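Local structure of Atp-dependent DNA ligase (Psychromonas sp., 4D05) at residues A[71-74]-A[75-79]; A[110-113]-A[114-117]; A[216-220]-A[221-225]. The protein seals breaks in the DNA backbone at the cost of ATP, working through an enzyme-adenylate intermediate, as DNA ligases of this family do. All coordinates share one frame; numbering follows the deposited sequence. Where two conformers were deposited one is given.

Interaction 1: residues A[71-74]-A[75-79]; sequences QQFE and TVSGI. With SO4 (sulfate ion), chain C.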
loop_
_atom_site.group_PDB
_atom_site.type_symbol
_atom_site.label_atom_id
_atom_site.label_comp_id
_atom_site.label_asym_id
_atom_site.label_seq_id
_atom_site.Cartn_x
_atom_site.Cartn_y
_atom_site.Cartn_z
ATOM N N GLN A 71 0.503 12.892 0.670
ATOM C CA GLN A 71 1.317 13.347 1.804
ATOM C C GLN A 71 0.511 14.096 2.831
ATOM O O GLN A 71 0.992 15.071 3.408
ATOM C CB GLN A 71 2.505 14.197 1.328
ATOM C CG GLN A 71 3.461 13.497 0.410
ATOM C CD GLN A 71 4.135 12.302 1.038
ATOM O OE1 GLN A 71 4.675 12.386 2.138
ATOM N NE2 GLN A 71 4.116 11.181 0.338
ATOM N N GLN A 72 -0.731 13.645 3.049
ATOM C CA GLN A 72 -1.558 14.163 4.155
ATOM C C GLN A 72 -2.152 13.038 4.971
ATOM O O GLN A 72 -3.296 13.125 5.471
ATOM C CB GLN A 72 -2.665 15.069 3.643
ATOM C CG GLN A 72 -2.151 16.367 3.076
ATOM C CD GLN A 72 -1.650 17.265 4.142
ATOM O OE1 GLN A 72 -0.509 17.724 4.114
ATOM N NE2 GLN A 72 -2.490 17.537 5.105
ATOM N N PHE A 73 -1.373 11.980 5.128
ATOM C CA PHE A 73 -1.864 10.859 5.902
ATOM C C PHE A 73 -2.121 11.198 7.375
ATOM O O PHE A 73 -3.184 10.865 7.912
ATOM C CB PHE A 73 -0.938 9.635 5.836
ATOM C CG PHE A 73 -1.358 8.574 6.758
ATOM C CD1 PHE A 73 -2.422 7.743 6.450
ATOM C CD2 PHE A 73 -0.781 8.468 8.014
ATOM C CE1 PHE A 73 -2.868 6.775 7.350
ATOM C CE2 PHE A 73 -1.225 7.520 8.907
ATOM C CZ PHE A 73 -2.270 6.678 8.584
ATOM N N GLU A 74 -1.139 11.756 8.072
ATOM C CA GLU A 74 -1.366 12.012 9.495
ATOM C C GLU A 74 -2.563 12.946 9.689
ATOM O O GLU A 74 -3.289 12.827 10.673
ATOM C CB GLU A 74 -0.120 12.543 10.208
ATOM C CG GLU A 74 1.019 11.532 10.249
ATOM C CD GLU A 74 0.719 10.209 10.974
ATOM O OE1 GLU A 74 -0.160 10.144 11.852
ATOM O OE2 GLU A 74 1.420 9.208 10.697
ATOM N N THR A 75 -2.758 13.899 8.791
ATOM C CA THR A 75 -3.909 14.783 8.907
ATOM C C THR A 75 -5.219 14.018 8.811
ATOM O O THR A 75 -6.086 14.142 9.670
ATOM C CB THR A 75 -3.880 15.854 7.859
ATOM O OG1 THR A 75 -2.668 16.613 8.012
ATOM C CG2 THR A 75 -5.091 16.754 8.019
ATOM N N VAL A 76 -5.373 13.209 7.753
ATOM C CA VAL A 76 -6.635 12.465 7.621
ATOM C C VAL A 76 -6.845 11.445 8.734
ATOM O O VAL A 76 -7.954 11.298 9.256
ATOM C CB VAL A 76 -6.812 11.851 6.198
ATOM C CG1 VAL A 76 -5.912 10.656 5.965
ATOM C CG2 VAL A 76 -8.278 11.470 5.980
ATOM N N SER A 77 -5.781 10.777 9.152
ATOM C CA SER A 77 -5.845 9.823 10.247
ATOM C C SER A 77 -6.258 10.515 11.551
ATOM O O SER A 77 -7.100 10.006 12.287
ATOM C CB SER A 77 -4.459 9.157 10.433
ATOM O OG SER A 77 -4.510 8.162 11.466
ATOM N N GLY A 78 -5.719 11.699 11.804
ATOM C CA GLY A 78 -6.063 12.443 13.014
ATOM C C GLY A 78 -7.527 12.852 13.048
ATOM O O GLY A 78 -8.169 12.854 14.086
ATOM N N ILE A 79 -8.065 13.219 11.902
ATOM C CA ILE A 79 -9.482 13.564 11.847
ATOM C C ILE A 79 -10.337 12.300 12.037
ATOM O O ILE A 79 -11.292 12.282 12.808
ATOM C CB ILE A 79 -9.816 14.250 10.510
ATOM C CG1 ILE A 79 -9.089 15.588 10.373
ATOM C CG2 ILE A 79 -11.320 14.443 10.370
ATOM C CD1 ILE A 79 -9.063 16.119 8.938
HETATM S S SO4 C . 2.267 12.062 5.805
HETATM O O1 SO4 C . 3.297 13.093 5.482
HETATM O O2 SO4 C . 1.487 11.721 4.584
HETATM O O3 SO4 C . 3.014 10.888 6.289
HETATM O O4 SO4 C . 1.457 12.566 6.936
HETATM O O HOH W 1 -2.045 7.577 12.354
#

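Interaction 2: residues A[110-113]-A[114-117]; sequences RINK and MQTL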
loop_
_atom_site.group_PDB
_atom_site.type_symbol
_atom_site.label_atom_id
_atom_site.label_comp_id
_atom_site.label_asym_id
_atom_site.label_seq_id
_atom_site.Cartn_x
_atom_site.Cartn_y
_atom_site.Cartn_z
ATOM N N ARG A 110 -18.231 -3.274 -12.091
ATOM C CA ARG A 110 -18.269 -2.518 -10.859
ATOM C C ARG A 110 -17.724 -1.109 -11.088
ATOM O O ARG A 110 -18.258 -0.169 -10.567
ATOM C CB ARG A 110 -17.524 -3.243 -9.736
ATOM C CG ARG A 110 -18.157 -4.594 -9.472
ATOM C CD ARG A 110 -17.804 -5.411 -8.297
ATOM N NE ARG A 110 -16.426 -5.498 -7.895
ATOM C CZ ARG A 110 -15.609 -6.539 -8.031
ATOM N NH1 ARG A 110 -15.911 -7.607 -8.760
ATOM N NH2 ARG A 110 -14.407 -6.463 -7.495
ATOM N N ILE A 111 -16.657 -0.964 -11.869
ATOM C CA ILE A 111 -16.153 0.368 -12.190
ATOM C C ILE A 111 -17.222 1.199 -12.886
ATOM O O ILE A 111 -17.443 2.364 -12.584
ATOM C CB ILE A 111 -14.928 0.282 -13.105
ATOM C CG1 ILE A 111 -13.732 -0.342 -12.364
ATOM C CG2 ILE A 111 -14.566 1.647 -13.627
ATOM C CD1 ILE A 111 -12.566 -0.642 -13.293
ATOM N N ASN A 112 -17.916 0.592 -13.841
ATOM C CA ASN A 112 -18.942 1.342 -14.548
ATOM C C ASN A 112 -20.036 1.824 -13.596
ATOM O O ASN A 112 -20.493 2.967 -13.678
ATOM C CB ASN A 112 -19.512 0.498 -15.676
ATOM C CG ASN A 112 -20.284 1.310 -16.643
ATOM O OD1 ASN A 112 -21.479 1.526 -16.432
ATOM N ND2 ASN A 112 -19.600 1.818 -17.727
ATOM N N LYS A 113 -20.435 0.956 -12.677
ATOM C CA LYS A 113 -21.434 1.354 -11.692
ATOM C C LYS A 113 -20.907 2.469 -10.782
ATOM O O LYS A 113 -21.627 3.419 -10.499
ATOM C CB LYS A 113 -21.927 0.171 -10.877
ATOM C CG LYS A 113 -23.061 0.540 -9.949
ATOM C CD LYS A 113 -23.690 -0.660 -9.321
ATOM C CE LYS A 113 -24.830 -0.263 -8.444
ATOM N NZ LYS A 113 -25.575 -1.447 -7.931
HETATM N N MSE A 114 -19.673 2.334 -10.306
HETATM C CA MSE A 114 -19.113 3.350 -9.433
HETATM C C MSE A 114 -19.081 4.725 -10.103
HETATM O O MSE A 114 -19.367 5.737 -9.455
HETATM C CB MSE A 114 -17.687 2.957 -8.997
HETATM C CG MSE A 114 -17.677 1.844 -8.010
HETATM SE SE MSE A 114 -15.885 1.594 -7.181
HETATM C CE MSE A 114 -15.048 0.763 -8.686
ATOM N N GLN A 115 -18.734 4.769 -11.393
ATOM C CA GLN A 115 -18.687 6.045 -12.132
ATOM C C GLN A 115 -20.058 6.705 -12.071
ATOM O O GLN A 115 -20.156 7.889 -11.814
ATOM C CB GLN A 115 -18.282 5.865 -13.602
ATOM C CG GLN A 115 -16.852 5.362 -13.794
ATOM C CD GLN A 115 -16.464 5.040 -15.261
ATOM O OE1 GLN A 115 -17.067 4.179 -15.913
ATOM N NE2 GLN A 115 -15.385 5.677 -15.741
ATOM N N THR A 116 -21.102 5.926 -12.316
ATOM C CA THR A 116 -22.475 6.427 -12.237
ATOM C C THR A 116 -22.862 6.872 -10.837
ATOM O O THR A 116 -23.435 7.936 -10.665
ATOM C CB THR A 116 -23.476 5.384 -12.764
ATOM O OG1 THR A 116 -23.229 5.157 -14.154
ATOM C CG2 THR A 116 -24.880 5.903 -12.640
ATOM N N LEU A 117 -22.562 6.055 -9.833
ATOM C CA LEU A 117 -22.862 6.410 -8.453
ATOM C C LEU A 117 -22.218 7.756 -8.075
ATOM O O LEU A 117 -22.866 8.632 -7.496
ATOM C CB LEU A 117 -22.381 5.318 -7.496
ATOM C CG LEU A 117 -23.087 3.961 -7.561
ATOM C CD1 LEU A 117 -22.384 3.020 -6.594
ATOM C CD2 LEU A 117 -24.566 4.079 -7.236
HETATM O O HOH W 2 -16.701 1.535 -17.736
HETATM O O HOH W 3 -20.989 4.596 -15.964
#

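Interaction 3: residues A[216-220]-A[221-225]; sequences SGFSD and EERST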
loop_
_atom_site.group_PDB
_atom_site.type_symbol
_atom_site.label_atom_id
_atom_site.label_comp_id
_atom_site.label_asym_id
_atom_site.label_seq_id
_atom_site.Cartn_x
_atom_site.Cartn_y
_atom_site.Cartn_z
ATOM N N SER A 216 25.091 -3.680 -0.110
ATOM C CA SER A 216 24.811 -2.328 -0.605
ATOM C C SER A 216 23.910 -1.559 0.359
ATOM O O SER A 216 23.263 -2.143 1.217
ATOM C CB SER A 216 24.146 -2.401 -1.991
ATOM O OG SER A 216 25.110 -2.930 -2.904
ATOM N N GLY A 217 23.868 -0.246 0.198
ATOM C CA GLY A 217 23.041 0.614 1.028
ATOM C C GLY A 217 23.803 1.216 2.208
ATOM O O GLY A 217 23.199 1.876 3.047
ATOM N N PHE A 218 25.121 1.009 2.277
ATOM C CA PHE A 218 25.920 1.539 3.369
ATOM C C PHE A 218 26.592 2.846 2.961
ATOM O O PHE A 218 27.161 2.948 1.865
ATOM C CB PHE A 218 27.028 0.555 3.764
ATOM C CG PHE A 218 26.505 -0.767 4.231
ATOM C CD1 PHE A 218 25.934 -0.895 5.499
ATOM C CD2 PHE A 218 26.585 -1.877 3.427
ATOM C CE1 PHE A 218 25.459 -2.135 5.929
ATOM C CE2 PHE A 218 26.110 -3.085 3.855
ATOM C CZ PHE A 218 25.552 -3.221 5.097
ATOM N N SER A 219 26.586 3.813 3.865
ATOM C CA SER A 219 27.345 5.031 3.662
ATOM C C SER A 219 28.812 4.727 3.932
ATOM O O SER A 219 29.123 3.706 4.523
ATOM C CB SER A 219 26.887 6.092 4.640
ATOM O OG SER A 219 27.198 5.669 5.948
ATOM N N ASP A 220 29.717 5.621 3.583
ATOM C CA ASP A 220 31.110 5.313 3.883
ATOM C C ASP A 220 31.344 5.273 5.389
ATOM O O ASP A 220 32.157 4.480 5.873
ATOM C CB ASP A 220 32.065 6.252 3.154
ATOM C CG ASP A 220 32.208 5.900 1.660
ATOM O OD1 ASP A 220 31.970 4.716 1.227
ATOM O OD2 ASP A 220 32.606 6.823 0.933
ATOM N N GLU A 221 30.598 6.057 6.146
ATOM C CA GLU A 221 30.739 6.000 7.618
ATOM C C GLU A 221 30.332 4.625 8.178
ATOM O O GLU A 221 30.936 4.116 9.138
ATOM C CB GLU A 221 29.906 7.097 8.276
ATOM C CG GLU A 221 30.430 8.520 8.013
ATOM C CD GLU A 221 30.246 9.023 6.561
ATOM O OE1 GLU A 221 29.368 8.505 5.797
ATOM O OE2 GLU A 221 30.995 9.972 6.203
ATOM N N GLU A 222 29.286 4.047 7.593
ATOM C CA GLU A 222 28.828 2.724 7.986
ATOM C C GLU A 222 29.805 1.618 7.559
ATOM O O GLU A 222 29.840 0.563 8.162
ATOM C CB GLU A 222 27.417 2.450 7.440
ATOM C CG GLU A 222 26.385 3.350 8.133
ATOM C CD GLU A 222 25.055 3.424 7.438
ATOM O OE1 GLU A 222 24.955 3.141 6.213
ATOM O OE2 GLU A 222 24.079 3.780 8.142
ATOM N N ARG A 223 30.614 1.853 6.540
ATOM C CA ARG A 223 31.603 0.845 6.200
ATOM C C ARG A 223 32.775 0.881 7.165
ATOM O O ARG A 223 33.498 -0.113 7.301
ATOM C CB ARG A 223 32.057 1.016 4.797
ATOM C CG ARG A 223 30.930 0.620 3.862
ATOM C CD ARG A 223 31.414 0.185 2.607
ATOM N NE ARG A 223 30.363 0.047 1.624
ATOM C CZ ARG A 223 29.830 -1.094 1.240
ATOM N NH1 ARG A 223 30.235 -2.250 1.759
ATOM N NH2 ARG A 223 28.896 -1.077 0.314
ATOM N N SER A 224 32.970 2.027 7.811
ATOM C CA SER A 224 33.994 2.150 8.860
ATOM C C SER A 224 33.459 1.758 10.245
ATOM O O SER A 224 34.199 1.197 11.054
ATOM C CB SER A 224 34.537 3.577 8.939
ATOM O OG SER A 224 34.775 4.129 7.643
ATOM N N THR A 225 32.182 2.051 10.513
ATOM C CA THR A 225 31.550 1.720 11.790
ATOM C C THR A 225 30.254 0.969 11.521
ATOM O O THR A 225 29.196 1.556 11.341
ATOM C CB THR A 225 31.251 2.963 12.630
ATOM O OG1 THR A 225 32.468 3.702 12.826
ATOM C CG2 THR A 225 30.663 2.559 13.981
HETATM O O HOH W 4 23.195 4.738 4.850
HETATM O O HOH W 5 29.727 2.736 0.833
HETATM O O HOH W 6 27.069 1.011 -0.172
HETATM O O HOH W 7 34.682 4.183 4.645
#

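Interaction 1: residues A[71-74]-A[75-79]
The first turn of helix 73-80 in the nucleotide-binding (adenylation) domain is an anion site here: F73 and S77 meet along one side of it, while the backbone amides of its first residues hold a sulfate ion, probably from the crystallisation liquor. F73 N gives its hydrogen to sulfate O2 at 2.9 Å, and E74 N reaches a second oxygen, O4, in an almost straight bond of 175°. Two N-H groups pointing out of a helix start, where the helix dipole would probably add a positive potential, suit an anion well. Q72 occupies the N-cap position, and its carbonyl O accepts from V76 N at 3.1 Å to close the first turn. Next in line, S77 N donates to F73 O, and G78 N to E74 O along a more bent path. The G78 bond comes in 32° out of the carbonyl plane.

With its ring carbon CG anti to the backbone N (chi1 173°), F73 leans forward along the helix, toward the next turn, and lays one ring face against S77. The CB of S77 sits over that face as a CH-pi contact, 4.1 Å from the ring centroid, displaced toward the rim at CZ. Beyond the ring, a water joins the two turns: it donates to E74 OE1 at 3.2 Å and lies 2.7 Å from S77 OG.

The F73 side chain comes within about 8 Å of the bound AMP and rests on D28 and on I30 of strand 30-34. S77 touches I30 as well, T75 leans on I68 just beyond strand 62-67, and I79 packs on Q92 and I93 ahead of strand 94-99.

Interaction 2: residues A[110-113]-A[114-117]
Four i-to-i+4 backbone bonds run from R110, I111, N112 and K113 to M114, Q115, T116 and L117, three of them at 2.9 to 3.0 Å between O and N, while T116 N to N112 O is weak at 3.3 Å. They belong to the middle of helix 107-121, the crossover helix of a beta-alpha-beta unit between the parallel strands 94-99 and 126-128 in the adenylation domain.

On the buried side, M114, present as selenomethionine, folds back toward the preceding turn. Its bend at chi3 (-75°) brings the methyl CE back to I111, 4.1 Å from CG1, and the two apolar chains cross at a slant. M114 also packs on L100 and on M128 of strand 126-128, joining the helix to the sheet. R110 sends its guanidinium away from this turn to a salt bridge from NE to D99 OD1, with NH1 also bonded to the carbonyls of V105 and A162.

The outward side is more polar, though K113, extended throughout, passes its CG 4.2 Å from L117 CG, the aliphatic part of the lysine packing on leucine one turn on. N112 and Q115 cross at about a right angle, their amide planes 74° apart, and a water links them: it accepts from N112 ND2 at 2.9 Å and donates to Q115 OE1. A second water donates to N112 O, the acceptor of the weak helix bond, and lies 2.9 Å from T116 OG1.

Interaction 3: residues A[216-220]-A[221-225]
A capping box between S219 and E222 starts helix 220-224, the short helix that follows strand 211-214 in the OB-like domain. Its hydrogen bonds are reciprocal. S219, at the N-cap, accepts from E222 N at OG (3.1 Å), and S219 N in turn donates to E222 OE1 at 2.9 Å, nearly straight. The carboxylate oxygen is met on its anti side, 30° out of plane. S219 OG can face the helix amide because chi1 (65°) sets it between the backbone N and the carbonyl carbon. Replacing E222 with an alanine would probably leave S219 N without its carboxylate acceptor and let the loop at the helix start move more freely. Behind the cap, R223 N bonds to S219 O, and S224 N to D220 O.

The packing contacts centre on F218. Its CB packs 3.9 Å from R223 CG, and its CD2 lies over one face of the R223 guanidinium, toward the rim of that group; the ring and guanidinium planes are 68° apart. F218 also stacks on the ring of F251 and touches L199 and I202 of strand 199-206, tying the loop to the sheet.

The charged end of R223 is held mainly by carbonyls, NH1 by G200 and L199 and NH2 by G215, and it makes a cation-pi contact with Y195. Waters extend the network. One molecule accepts from R223 NE at 2.9 Å and donates to both F218 O and D220 OD1; another accepts from R223 NH2 and donates to F218 O at 2.8 Å.

Overall arrangement
All three are local contacts along or at the start of a helix, far apart: the centres of interactions 1 and 2 are about 27 Å apart, and those of 2 and 3 about 51 Å, on opposite sides of the chain's centre. Interactions 1 and 2 share the adenylation domain and are partly buried; interaction 3, in the OB-like domain, is a surface contact. Two concern helix starts, met differently: backbone amides facing a sulfate in interaction 1, a serine and a glutamate in interaction 3. Interaction 2 lies mid-helix, and its side chains divide between the sheet and the solvent. Interaction 1 lies nearest the chain's centre.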